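Monosaccharide-transporting ATPase (Actinobacillus succinogenes, PDB 5DTE) probably serves as the periplasmic sugar-binding component of an ABC transporter, and holds beta-D-allopyranose in its pocket. Local coordinates at residues P111-D116 with N132-D137. Numbering follows the deposited sequence.
Sequences PIIDLD and NYVGVD. With ALL (beta-D-allopyranose), chain E.
Ile113 meets Val134 on one face of two neighbouring parallel strands, the branch methyls CG2 of both residues lying 4.1 Å apart, while helix 272-287 packs against Val134 from that same side. Asp114 joins the strands through both its backbone polar atoms: N donates to Asn132 O (2.8 Å), and O accepts from Val134 N (3.0 Å). Its carboxylate lies on the other face beside the Tyr133 ring, with OD2 3.4 Å from ring atom CD1 and the two planes 49° apart; OD2 also accepts a hydrogen bond from Leu119 N, which ties the carboxylate to the start of the connection leaving this strand. Leu115 returns to the Val134 face and brings CD1 to 3.6 Å from Val134 O. That carbonyl also takes the last rung of the ladder, from Asp116 N (3.1 Å). Tyr133, its CG turned anti to the backbone N (chi1 171°), runs its ring forward along the strands, and OH donates to Asp116 O at 2.7 Å, approaching from above the carbonyl plane. Asn170 ND2 is a second donor to this oxygen, so the backbone of Asp116 is gripped just past the strand end. The CB of Asp116 points away from the neighbouring strand, and the carboxylate beyond it meets the sugar, OD2 accepting from allose O1 and OD1 from O2, a two-pronged hold on adjacent sugar hydroxyls. Strand 112-115, helix 121-126 and strand 132-135 form a beta-alpha-beta unit of a parallel sheet, with the sugar-binding aspartate at a strand's C-terminal end, as in the two-lobed periplasmic binding proteins.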
loop_
_atom_site.group_PDB
_atom_site.type_symbol
_atom_site.label_atom_id
_atom_site.label_comp_id
_atom_site.label_asym_id
_atom_site.label_seq_id
_atom_site.Cartn_x
_atom_site.Cartn_y
_atom_site.Cartn_z
ATOM N N PRO A 111 -21.184 7.686 -9.028
ATOM C CA PRO A 111 -20.573 6.997 -7.886
ATOM C C PRO A 111 -19.050 6.927 -8.003
ATOM O O PRO A 111 -18.507 6.886 -9.110
ATOM C CB PRO A 111 -21.188 5.595 -7.938
ATOM C CG PRO A 111 -22.236 5.626 -9.029
ATOM C CD PRO A 111 -22.439 7.047 -9.440
ATOM N N ILE A 112 -18.365 6.910 -6.867
ATOM C CA ILE A 112 -16.928 7.016 -6.886
ATOM C C ILE A 112 -16.320 6.370 -5.644
ATOM O O ILE A 112 -16.705 6.661 -4.516
ATOM C CB ILE A 112 -16.502 8.505 -7.006
ATOM C CG1 ILE A 112 -14.980 8.638 -7.059
ATOM C CG2 ILE A 112 -17.075 9.350 -5.874
ATOM C CD1 ILE A 112 -14.505 10.025 -7.457
ATOM N N ILE A 113 -15.373 5.475 -5.876
ATOM C CA ILE A 113 -14.749 4.686 -4.820
ATOM C C ILE A 113 -13.325 5.134 -4.554
ATOM O O ILE A 113 -12.479 5.116 -5.442
ATOM C CB ILE A 113 -14.708 3.163 -5.166
ATOM C CG1 ILE A 113 -16.111 2.624 -5.438
ATOM C CG2 ILE A 113 -14.050 2.385 -4.049
ATOM C CD1 ILE A 113 -17.191 3.219 -4.518
ATOM N N ASP A 114 -13.059 5.516 -3.317
ATOM C CA ASP A 114 -11.717 5.878 -2.913
ATOM C C ASP A 114 -10.932 4.597 -2.545
ATOM O O ASP A 114 -11.154 3.997 -1.491
ATOM C CB ASP A 114 -11.802 6.885 -1.759
ATOM C CG ASP A 114 -10.510 7.015 -0.983
ATOM O OD1 ASP A 114 -9.436 6.939 -1.610
ATOM O OD2 ASP A 114 -10.572 7.189 0.261
ATOM N N LEU A 115 -10.030 4.176 -3.433
ATOM C CA LEU A 115 -9.232 2.957 -3.233
ATOM C C LEU A 115 -7.843 3.267 -2.672
ATOM O O LEU A 115 -7.301 4.330 -2.941
ATOM C CB LEU A 115 -9.101 2.185 -4.559
ATOM C CG LEU A 115 -8.292 0.883 -4.665
ATOM C CD1 LEU A 115 -8.930 -0.228 -3.844
ATOM C CD2 LEU A 115 -8.170 0.436 -6.119
ATOM N N ASP A 116 -7.303 2.338 -1.879
ATOM C CA ASP A 116 -5.921 2.352 -1.338
ATOM C C ASP A 116 -5.582 3.451 -0.319
ATOM O O ASP A 116 -5.447 3.176 0.879
ATOM C CB ASP A 116 -4.887 2.434 -2.475
ATOM C CG ASP A 116 -3.448 2.240 -1.981
ATOM O OD1 ASP A 116 -3.217 1.360 -1.116
ATOM O OD2 ASP A 116 -2.548 2.971 -2.455
ATOM N N ASN A 132 -16.639 6.952 0.008
ATOM C CA ASN A 132 -16.552 5.540 0.352
ATOM C C ASN A 132 -15.169 4.973 0.057
ATOM O O ASN A 132 -14.701 5.066 -1.075
ATOM C CB ASN A 132 -17.624 4.766 -0.414
ATOM C CG ASN A 132 -19.004 5.395 -0.286
ATOM O OD1 ASN A 132 -19.747 5.112 0.658
ATOM N ND2 ASN A 132 -19.351 6.264 -1.238
ATOM N N TYR A 133 -14.518 4.392 1.069
ATOM C CA TYR A 133 -13.152 3.854 0.926
ATOM C C TYR A 133 -13.134 2.332 0.884
ATOM O O TYR A 133 -14.038 1.668 1.402
ATOM C CB TYR A 133 -12.254 4.367 2.069
ATOM C CG TYR A 133 -10.839 3.756 2.236
ATOM C CD1 TYR A 133 -9.772 4.138 1.416
ATOM C CD2 TYR A 133 -10.568 2.851 3.270
ATOM C CE1 TYR A 133 -8.487 3.605 1.600
ATOM C CE2 TYR A 133 -9.301 2.319 3.459
ATOM C CZ TYR A 133 -8.255 2.692 2.629
ATOM O OH TYR A 133 -6.989 2.136 2.845
ATOM N N VAL A 134 -12.102 1.796 0.236
ATOM C CA VAL A 134 -11.784 0.371 0.273
ATOM C C VAL A 134 -10.269 0.204 0.392
ATOM O O VAL A 134 -9.541 0.708 -0.467
ATOM C CB VAL A 134 -12.273 -0.367 -0.990
ATOM C CG1 VAL A 134 -11.734 -1.806 -1.025
ATOM C CG2 VAL A 134 -13.774 -0.350 -1.065
ATOM N N GLY A 135 -9.799 -0.485 1.442
ATOM C CA GLY A 135 -8.370 -0.757 1.592
ATOM C C GLY A 135 -7.974 -1.800 2.621
ATOM O O GLY A 135 -8.495 -2.917 2.625
ATOM N N VAL A 136 -7.011 -1.433 3.462
ATOM C CA VAL A 136 -6.635 -2.194 4.659
ATOM C C VAL A 136 -6.264 -1.242 5.808
ATOM O O VAL A 136 -6.015 -0.052 5.597
ATOM C CB VAL A 136 -5.432 -3.171 4.430
ATOM C CG1 VAL A 136 -5.875 -4.420 3.697
ATOM C CG2 VAL A 136 -4.257 -2.492 3.728
ATOM N N ASP A 137 -6.262 -1.767 7.030
ATOM C CA ASP A 137 -5.690 -1.049 8.159
ATOM C C ASP A 137 -4.178 -1.138 8.028
ATOM O O ASP A 137 -3.593 -2.185 8.294
ATOM C CB ASP A 137 -6.169 -1.649 9.487
ATOM C CG ASP A 137 -6.205 -0.634 10.612
ATOM O OD1 ASP A 137 -5.278 0.190 10.697
ATOM O OD2 ASP A 137 -7.168 -0.652 11.408
HETATM C C1 ALL E . 0.818 2.292 -1.038
HETATM C C2 ALL E . 0.224 0.929 -1.335
HETATM C C3 ALL E . 1.257 -0.069 -1.708
HETATM C C4 ALL E . 2.226 0.457 -2.720
HETATM C C5 ALL E . 2.848 1.726 -2.163
HETATM C C6 ALL E . 3.981 2.254 -2.982
HETATM O O1 ALL E . -0.161 3.251 -0.925
HETATM O O2 ALL E . -0.432 0.467 -0.134
HETATM O O3 ALL E . 2.015 -0.426 -0.511
HETATM O O4 ALL E . 3.238 -0.524 -2.991
HETATM O O5 ALL E . 1.788 2.722 -2.088
HETATM O O6 ALL E . 3.472 2.811 -4.175
#